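PDB 2B8N: glycerate kinase, putative from Thermotoga maritima, which catalyses the magnesium-dependent transfer of phosphate from ATP to D-glycerate, giving 2-phosphoglycerate in the breakdown of serine. Local coordinates for residues V173-S178 / D218-E223; F279-I284 / P316-F321; I302-K307 / I347-I352. All coordinates share one frame; numbering follows the deposited sequence.

Contact 1. Residues V173-S178 / D218-E223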
loop_
_atom_site.group_PDB
_atom_site.type_symbol
_atom_site.label_atom_id
_atom_site.label_comp_id
_atom_site.label_asym_id
_atom_site.label_seq_id
_atom_site.Cartn_x
_atom_site.Cartn_y
_atom_site.Cartn_z
ATOM N N VAL A 173 -8.147 17.529 -10.017
ATOM C CA VAL A 173 -8.216 17.577 -11.477
ATOM C C VAL A 173 -8.569 16.227 -12.068
ATOM O O VAL A 173 -9.447 16.140 -12.921
ATOM C CB VAL A 173 -6.910 18.023 -12.103
ATOM C CG1 VAL A 173 -7.044 18.040 -13.598
ATOM C CG2 VAL A 173 -6.530 19.421 -11.608
ATOM N N ARG A 174 -7.898 15.173 -11.609
ATOM C CA ARG A 174 -8.145 13.827 -12.152
ATOM C C ARG A 174 -9.580 13.362 -12.005
ATOM O O ARG A 174 -10.094 12.698 -12.905
ATOM C CB ARG A 174 -7.196 12.757 -11.561
ATOM C CG ARG A 174 -5.832 12.671 -12.255
ATOM C CD ARG A 174 -5.929 12.446 -13.769
ATOM N NE ARG A 174 -6.290 11.075 -14.131
ATOM C CZ ARG A 174 -5.441 10.048 -14.157
ATOM N NH1 ARG A 174 -4.175 10.222 -13.833
ATOM N NH2 ARG A 174 -5.849 8.833 -14.501
ATOM N N LYS A 175 -10.213 13.689 -10.879
ATOM C CA LYS A 175 -11.583 13.243 -10.600
ATOM C C LYS A 175 -12.575 13.904 -11.571
ATOM O O LYS A 175 -13.621 13.324 -11.919
ATOM C CB LYS A 175 -11.971 13.544 -9.134
ATOM C CG LYS A 175 -11.202 12.711 -8.087
ATOM C CD LYS A 175 -11.567 13.021 -6.610
ATOM C CE LYS A 175 -11.035 14.361 -6.089
ATOM N NZ LYS A 175 -11.488 14.608 -4.658
ATOM N N HIS A 176 -12.230 15.109 -12.019
ATOM C CA HIS A 176 -13.090 15.871 -12.894
ATOM C C HIS A 176 -12.827 15.569 -14.395
ATOM O O HIS A 176 -13.437 16.188 -15.283
ATOM C CB HIS A 176 -12.966 17.372 -12.557
ATOM C CG HIS A 176 -13.686 17.778 -11.305
ATOM N ND1 HIS A 176 -13.115 17.699 -10.052
ATOM C CD2 HIS A 176 -14.938 18.260 -11.115
ATOM C CE1 HIS A 176 -13.984 18.116 -9.146
ATOM N NE2 HIS A 176 -15.099 18.456 -9.765
ATOM N N LEU A 177 -11.946 14.610 -14.677
ATOM C CA LEU A 177 -11.686 14.155 -16.051
ATOM C C LEU A 177 -12.126 12.705 -16.332
ATOM O O LEU A 177 -11.837 12.172 -17.397
ATOM C CB LEU A 177 -10.179 14.293 -16.350
ATOM C CG LEU A 177 -9.607 15.725 -16.402
ATOM C CD1 LEU A 177 -8.121 15.704 -16.628
ATOM C CD2 LEU A 177 -10.270 16.537 -17.487
ATOM N N SER A 178 -12.853 12.087 -15.399
ATOM C CA SER A 178 -13.003 10.629 -15.343
ATOM C C SER A 178 -14.443 10.141 -15.187
ATOM O O SER A 178 -15.262 10.795 -14.587
ATOM C CB SER A 178 -12.168 10.104 -14.179
ATOM O OG SER A 178 -12.336 8.719 -14.004
ATOM N N ASP A 218 -16.726 13.297 -3.813
ATOM C CA ASP A 218 -15.697 14.264 -4.196
ATOM C C ASP A 218 -16.107 15.637 -3.715
ATOM O O ASP A 218 -17.019 16.250 -4.293
ATOM C CB ASP A 218 -15.510 14.261 -5.723
ATOM C CG ASP A 218 -14.516 15.306 -6.209
ATOM O OD1 ASP A 218 -13.764 15.885 -5.399
ATOM O OD2 ASP A 218 -14.479 15.547 -7.435
ATOM N N SER A 219 -15.448 16.118 -2.662
ATOM C CA SER A 219 -15.790 17.438 -2.103
ATOM C C SER A 219 -15.312 18.599 -2.993
ATOM O O SER A 219 -15.871 19.703 -2.943
ATOM C CB SER A 219 -15.268 17.583 -0.674
ATOM O OG SER A 219 -13.860 17.695 -0.653
ATOM N N SER A 220 -14.300 18.355 -3.824
ATOM C CA SER A 220 -13.813 19.399 -4.737
ATOM C C SER A 220 -14.785 19.674 -5.879
ATOM O O SER A 220 -15.566 18.821 -6.277
ATOM C CB SER A 220 -12.446 19.062 -5.307
ATOM O OG SER A 220 -12.527 18.089 -6.329
ATOM N N THR A 221 -14.679 20.871 -6.430
ATOM C CA THR A 221 -15.603 21.367 -7.436
ATOM C C THR A 221 -14.909 21.499 -8.795
ATOM O O THR A 221 -13.677 21.415 -8.893
ATOM C CB THR A 221 -16.207 22.748 -7.008
ATOM O OG1 THR A 221 -15.226 23.779 -7.111
ATOM C CG2 THR A 221 -16.676 22.700 -5.577
ATOM N N SER A 222 -15.712 21.696 -9.837
ATOM C CA SER A 222 -15.204 22.045 -11.172
ATOM C C SER A 222 -14.339 23.302 -11.094
ATOM O O SER A 222 -13.271 23.361 -11.680
ATOM C CB SER A 222 -16.354 22.293 -12.156
ATOM O OG SER A 222 -17.134 21.123 -12.356
ATOM N N GLU A 223 -14.803 24.288 -10.338
ATOM C CA GLU A 223 -14.041 25.511 -10.116
ATOM C C GLU A 223 -12.657 25.185 -9.531
ATOM O O GLU A 223 -11.646 25.686 -10.003
ATOM C CB GLU A 223 -14.801 26.481 -9.199
ATOM C CG GLU A 223 -14.217 27.903 -9.128
ATOM C CD GLU A 223 -14.941 28.774 -8.117
ATOM O OE1 GLU A 223 -15.858 28.285 -7.420
ATOM O OE2 GLU A 223 -14.600 29.963 -8.017
#

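Contact 2. Residues F279-I284 / P316-F321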
loop_
_atom_site.group_PDB
_atom_site.type_symbol
_atom_site.label_atom_id
_atom_site.label_comp_id
_atom_site.label_asym_id
_atom_site.label_seq_id
_atom_site.Cartn_x
_atom_site.Cartn_y
_atom_site.Cartn_z
ATOM N N PHE A 279 6.797 -11.782 25.310
ATOM C CA PHE A 279 7.321 -10.411 25.276
ATOM C C PHE A 279 6.343 -9.397 25.828
ATOM O O PHE A 279 5.151 -9.478 25.567
ATOM C CB PHE A 279 7.682 -9.984 23.846
ATOM C CG PHE A 279 8.946 -10.603 23.342
ATOM C CD1 PHE A 279 10.177 -10.161 23.819
ATOM C CD2 PHE A 279 8.910 -11.637 22.420
ATOM C CE1 PHE A 279 11.361 -10.746 23.384
ATOM C CE2 PHE A 279 10.092 -12.244 21.980
ATOM C CZ PHE A 279 11.317 -11.799 22.461
ATOM N N ASN A 280 6.850 -8.437 26.584
ATOM C CA ASN A 280 6.090 -7.249 26.872
ATOM C C ASN A 280 6.097 -6.464 25.554
ATOM O O ASN A 280 7.165 -6.035 25.109
ATOM C CB ASN A 280 6.746 -6.420 27.990
ATOM C CG ASN A 280 6.865 -7.175 29.305
ATOM O OD1 ASN A 280 5.916 -7.842 29.763
ATOM N ND2 ASN A 280 8.036 -7.065 29.931
ATOM N N ALA A 281 4.931 -6.297 24.932
ATOM C CA ALA A 281 4.858 -5.731 23.594
ATOM C C ALA A 281 3.955 -4.524 23.539
ATOM O O ALA A 281 2.865 -4.533 24.137
ATOM C CB ALA A 281 4.365 -6.761 22.608
ATOM N N GLU A 282 4.408 -3.484 22.823
ATOM C CA GLU A 282 3.547 -2.331 22.498
ATOM C C GLU A 282 3.850 -1.741 21.112
ATOM O O GLU A 282 4.977 -1.859 20.590
ATOM C CB GLU A 282 3.601 -1.238 23.597
ATOM C CG GLU A 282 2.557 -0.141 23.465
ATOM C CD GLU A 282 1.094 -0.634 23.479
ATOM O OE1 GLU A 282 0.631 -1.307 22.522
ATOM O OE2 GLU A 282 0.381 -0.317 24.457
ATOM N N ILE A 283 2.819 -1.126 20.540
ATOM C CA ILE A 283 2.899 -0.368 19.319
ATOM C C ILE A 283 3.181 1.074 19.649
ATOM O O ILE A 283 2.352 1.742 20.283
ATOM C CB ILE A 283 1.557 -0.426 18.562
ATOM C CG1 ILE A 283 1.273 -1.860 18.103
ATOM C CG2 ILE A 283 1.585 0.522 17.359
ATOM C CD1 ILE A 283 -0.144 -2.086 17.573
ATOM N N ILE A 284 4.320 1.581 19.195
ATOM C CA ILE A 284 4.717 2.979 19.453
ATOM C C ILE A 284 4.075 3.956 18.472
ATOM O O ILE A 284 3.658 5.056 18.843
ATOM C CB ILE A 284 6.213 3.140 19.386
ATOM C CG1 ILE A 284 6.892 2.208 20.399
ATOM C CG2 ILE A 284 6.597 4.577 19.661
ATOM C CD1 ILE A 284 6.395 2.385 21.825
ATOM N N PRO A 316 11.624 -8.875 28.921
ATOM C CA PRO A 316 11.866 -8.932 27.478
ATOM C C PRO A 316 10.846 -8.101 26.730
ATOM O O PRO A 316 9.652 -8.267 26.942
ATOM C CB PRO A 316 11.698 -10.427 27.157
ATOM C CG PRO A 316 11.240 -11.075 28.392
ATOM C CD PRO A 316 10.875 -10.047 29.386
ATOM N N ALA A 317 11.302 -7.209 25.862
ATOM C CA ALA A 317 10.398 -6.213 25.249
ATOM C C ALA A 317 10.365 -6.353 23.746
ATOM O O ALA A 317 11.349 -6.783 23.148
ATOM C CB ALA A 317 10.791 -4.767 25.646
ATOM N N ALA A 318 9.218 -5.995 23.173
ATOM C CA ALA A 318 9.023 -5.924 21.741
ATOM C C ALA A 318 8.346 -4.596 21.397
ATOM O O ALA A 318 7.179 -4.390 21.729
ATOM C CB ALA A 318 8.193 -7.087 21.248
ATOM N N LEU A 319 9.103 -3.703 20.747
ATOM C CA LEU A 319 8.607 -2.410 20.302
ATOM C C LEU A 319 8.171 -2.546 18.858
ATOM O O LEU A 319 8.958 -2.999 18.034
ATOM C CB LEU A 319 9.729 -1.376 20.387
ATOM C CG LEU A 319 10.366 -1.113 21.750
ATOM C CD1 LEU A 319 11.586 -0.306 21.538
ATOM C CD2 LEU A 319 9.420 -0.373 22.678
ATOM N N ILE A 320 6.943 -2.123 18.536
ATOM C CA ILE A 320 6.415 -2.258 17.152
ATOM C C ILE A 320 6.169 -0.899 16.467
ATOM O O ILE A 320 5.521 -0.000 17.028
ATOM C CB ILE A 320 5.099 -3.118 17.105
ATOM C CG1 ILE A 320 5.369 -4.573 17.533
ATOM C CG2 ILE A 320 4.450 -3.099 15.679
ATOM C CD1 ILE A 320 4.824 -4.914 18.863
ATOM N N PHE A 321 6.679 -0.776 15.237
ATOM C CA PHE A 321 6.504 0.435 14.412
ATOM C C PHE A 321 5.993 0.112 13.000
ATOM O O PHE A 321 6.380 -0.880 12.371
ATOM C CB PHE A 321 7.820 1.206 14.306
ATOM C CG PHE A 321 8.516 1.426 15.635
ATOM C CD1 PHE A 321 9.308 0.448 16.180
ATOM C CD2 PHE A 321 8.398 2.633 16.315
ATOM C CE1 PHE A 321 9.975 0.658 17.390
ATOM C CE2 PHE A 321 9.050 2.838 17.538
ATOM C CZ PHE A 321 9.831 1.856 18.071
#

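Contact 3. Residues I302-K307 / I347-I352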
loop_
_atom_site.group_PDB
_atom_site.type_symbol
_atom_site.label_atom_id
_atom_site.label_comp_id
_atom_site.label_asym_id
_atom_site.label_seq_id
_atom_site.Cartn_x
_atom_site.Cartn_y
_atom_site.Cartn_z
ATOM N N ILE A 302 15.233 4.391 21.447
ATOM C CA ILE A 302 14.182 3.761 22.275
ATOM C C ILE A 302 14.643 2.378 22.766
ATOM O O ILE A 302 14.496 2.065 23.944
ATOM C CB ILE A 302 12.824 3.650 21.556
ATOM C CG1 ILE A 302 12.327 5.026 21.103
ATOM C CG2 ILE A 302 11.758 3.032 22.468
ATOM C CD1 ILE A 302 11.089 4.945 20.175
HETATM N N MSE A 303 15.248 1.589 21.886
HETATM C CA MSE A 303 15.779 0.272 22.278
HETATM C C MSE A 303 16.830 0.377 23.410
HETATM O O MSE A 303 16.870 -0.468 24.313
HETATM C CB MSE A 303 16.337 -0.478 21.061
HETATM C CG MSE A 303 15.224 -0.795 20.050
HETATM SE SE MSE A 303 15.757 -1.472 18.314
HETATM C CE MSE A 303 16.610 -3.051 18.836
ATOM N N LYS A 304 17.659 1.426 23.365
ATOM C CA LYS A 304 18.669 1.656 24.396
ATOM C C LYS A 304 18.002 2.035 25.717
ATOM O O LYS A 304 18.483 1.674 26.792
ATOM C CB LYS A 304 19.666 2.740 23.980
ATOM C CG LYS A 304 20.413 2.479 22.647
ATOM C CD LYS A 304 21.702 3.265 22.570
ATOM C CE LYS A 304 21.830 4.087 21.321
ATOM N NZ LYS A 304 22.631 5.336 21.592
ATOM N N GLU A 305 16.884 2.747 25.641
ATOM C CA GLU A 305 16.172 3.088 26.856
ATOM C C GLU A 305 15.645 1.820 27.535
ATOM O O GLU A 305 15.756 1.659 28.753
ATOM C CB GLU A 305 15.037 4.063 26.560
ATOM C CG GLU A 305 14.555 4.859 27.777
ATOM C CD GLU A 305 15.595 5.812 28.365
ATOM O OE1 GLU A 305 16.601 6.165 27.679
ATOM O OE2 GLU A 305 15.388 6.206 29.536
ATOM N N VAL A 306 15.080 0.927 26.737
ATOM C CA VAL A 306 14.562 -0.339 27.245
ATOM C C VAL A 306 15.697 -1.177 27.798
ATOM O O VAL A 306 15.601 -1.713 28.904
ATOM C CB VAL A 306 13.856 -1.140 26.147
ATOM C CG1 VAL A 306 13.705 -2.592 26.549
ATOM C CG2 VAL A 306 12.488 -0.508 25.836
ATOM N N LYS A 307 16.768 -1.291 27.026
ATOM C CA LYS A 307 17.901 -2.101 27.438
ATOM C C LYS A 307 18.472 -1.643 28.800
ATOM O O LYS A 307 18.578 -2.449 29.702
ATOM C CB LYS A 307 18.966 -2.128 26.336
ATOM C CG LYS A 307 20.221 -2.865 26.700
ATOM C CD LYS A 307 20.017 -4.364 26.794
ATOM C CE LYS A 307 21.358 -5.089 26.961
ATOM N NZ LYS A 307 21.199 -6.531 26.669
ATOM N N ILE A 347 24.320 0.781 13.143
ATOM C CA ILE A 347 25.345 1.742 13.528
ATOM C C ILE A 347 25.090 2.257 14.950
ATOM O O ILE A 347 25.960 2.200 15.798
ATOM C CB ILE A 347 25.380 2.909 12.514
ATOM C CG1 ILE A 347 25.962 2.406 11.180
ATOM C CG2 ILE A 347 26.187 4.094 13.060
ATOM C CD1 ILE A 347 25.653 3.289 9.976
ATOM N N ALA A 348 23.883 2.751 15.191
ATOM C CA ALA A 348 23.443 3.216 16.516
ATOM C C ALA A 348 23.478 2.152 17.640
ATOM O O ALA A 348 23.578 2.506 18.808
ATOM C CB ALA A 348 22.027 3.787 16.413
ATOM N N LEU A 349 23.352 0.866 17.298
ATOM C CA LEU A 349 23.321 -0.212 18.296
ATOM C C LEU A 349 24.615 -0.972 18.390
ATOM O O LEU A 349 24.635 -2.016 19.021
ATOM C CB LEU A 349 22.240 -1.239 17.975
ATOM C CG LEU A 349 20.827 -0.729 17.783
ATOM C CD1 LEU A 349 19.965 -1.847 17.179
ATOM C CD2 LEU A 349 20.273 -0.224 19.107
ATOM N N GLU A 350 25.690 -0.498 17.763
ATOM C CA GLU A 350 26.949 -1.238 17.811
ATOM C C GLU A 350 27.326 -1.530 19.260
ATOM O O GLU A 350 27.288 -0.642 20.115
ATOM C CB GLU A 350 28.092 -0.479 17.119
ATOM C CG GLU A 350 29.422 -1.231 17.197
ATOM C CD GLU A 350 30.513 -0.660 16.318
ATOM O OE1 GLU A 350 30.243 0.265 15.522
ATOM O OE2 GLU A 350 31.656 -1.156 16.406
ATOM N N GLY A 351 27.679 -2.783 19.533
ATOM C CA GLY A 351 28.242 -3.167 20.821
ATOM C C GLY A 351 27.254 -3.436 21.927
ATOM O O GLY A 351 27.630 -3.620 23.066
ATOM N N ILE A 352 25.978 -3.468 21.608
ATOM C CA ILE A 352 24.984 -3.721 22.635
ATOM C C ILE A 352 24.471 -5.142 22.497
ATOM O O ILE A 352 23.932 -5.509 21.462
ATOM C CB ILE A 352 23.809 -2.756 22.545
ATOM C CG1 ILE A 352 24.269 -1.319 22.714
ATOM C CG2 ILE A 352 22.801 -3.067 23.640
ATOM C CD1 ILE A 352 23.173 -0.307 22.398
#

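Contact 1. Residues V173-S178 / D218-E223
Asp-218 OD1 accepts from three donors, one of which, Lys-175 NZ, crosses from the other segment at 2.7 Å in a salt bridge. The ammonium meets the oxygen from above, 62° out of the carboxylate plane. Within 218-223, Ser-220 OG reaches OD1 of Asp-218 at 2.7 Å on the syn lone pair, and Ser-220 N adds a third bond to it at 3.0 Å. This last bond, from the backbone two residues on, defines an Asx turn that leads the chain toward helix 222-231. With chi1 at 176°, CG of Asp-218 extends away from the backbone nitrogen and carries the carboxylate to Lys-175, while OD2 takes a bond from Thr-248 OG1. The imidazole of His-176 points toward 218-222. Its CE1 lies 3.1 Å from Asp-218 OD2, with ring and carboxylate planes 65° apart, and 3.2 Å from Ser-220 OG, which sits at the ring edge. Thr-221 O lies over one face of the ring. NE2 of His-176 is 3.3 Å from Ser-222 N, at too poor an angle for a hydrogen bond; both bond to Glu-247, NE2 to OE2 and Ser-222 N to OE1. Thr-172 O holds the ring at ND1, so bonds at two corners restrict its rotation. The Thr-221 side chain, at the N-cap, caps a backbone N early in helix 222-231, and Asp-224 at N3 accepts from Thr-221 N, consistent with a capping box.

Contact 2. Residues F279-I284 / P316-F321
A parallel strand pair, 280-285 beside 317-323, forms one edge of the mixed sheet, with Asn-280 N bonded to Pro-316 O at 2.8 Å as the first rung. Ala-318 N to Asn-280 O, Glu-282 N to Ala-318 O, Ile-320 N to Glu-282 O and Ile-284 N to Ile-320 O continue the ladder. The axes of 280-284 and 317-321 run at 11° to each other. Because helix 292-309 connects these adjacent parallel strands, the unit is a beta-alpha-beta crossover. That helix packs on the face of Ala-317 and Leu-319, whereas helix 263-276 covers the face of Ala-281, Ile-283 and Ile-320. On the latter face, the side chains of Ile-283 and Ile-320 cross at a slant, with CG1 of Ile-283 4.1 Å from CB of Ile-320, and the methyls of Ala-281 and Ala-318 meet. At the start of the pair, the Phe-279 ring brings CD1 to within 3.7 Å of Pro-316 CB; CG anti to the carbonyl carbon (chi1 -75°) swings it across toward 316-318. At the far end, Ile-284 lies alongside Phe-321, both pointing the same way, with Ile-284 CB 3.4 Å from Phe-321 CE2. Glu-282 OE1 accepts from Ile-283 N through its anti lone pair and forms a salt bridge with Lys-271.

Contact 3. Residues I302-K307 / I347-I352
Lys-304 and Ile-352 cross at about a right angle, the methylenes CG and CD of the lysine meeting the isoleucine's terminal methyl, with Lys-304 CD 3.9 Å from Ile-352 CD1. Farther along the same side chain, Lys-304 CE comes to 3.4 Å from Ala-348 O, a carbonyl in the last residue of helix 337-348. NZ of Lys-304 stays 4.1 Å from that Ala-348 oxygen and makes no hydrogen bond with it, although its charge probably suits the carbonyl end of a helix. A serine in place of Lys-304 would probably leave one side of the Ile-352 terminal methyl without its methylene cover and remove the positive charge from beside Ala-348 O. Deeper in, Met-303, present as selenomethionine, turns about its CG-SE bond (chi3 61°), which brings CE to 3.9 Å from Leu-349 CD1, the two side chains again at roughly a right angle. Lys-307 runs past Ile-352 in the opposite direction, with Lys-307 CG 4.0 Å from Ile-352 CG2; Lys-307 NZ is hydrogen-bonded to Glu-353 O and Val-429 O, which holds the end of this side chain. Across the contact no hydrogen bond forms. What places Leu-349 and Ile-352 is a type II beta turn running from one to the other, closed by Ile-352 N to Leu-349 O at 3.3 Å, with Gly-351 at positive phi (83°). Within the turn, Glu-350 makes salt bridges with Lys-382 and Lys-385. The C-terminal end of helix 337-348 and its exit turn thus pack beside helix 292-309, the connection of the crossover from strand 280-285 to 317-323, as in an alpha/beta fold with helices flanking a sheet.

Overall arrangement
Contacts 2 and 3 share one region, their centres 15 Å apart, and interlock: helix 292-309 links the two strands of contact 2 and supplies residues 302-307 of contact 3. Ile-302 CG2 lies 3.5 Å from Leu-319 CD1, so sheet and helix pack directly. Contact 1 stands on the opposite side of the chain's centre, 43 Å and 49 Å from the other two centres. It is the most buried, yet the most polar, relying on a salt bridge and carboxylate hydrogen bonds where loops join helix ends. Contact 2, partly buried at a sheet edge, joins a ladder of backbone bonds to apolar packing; contact 3, also partly buried, has no hydrogen bond between its segments and rests mainly on apolar and lysine-methylene packing.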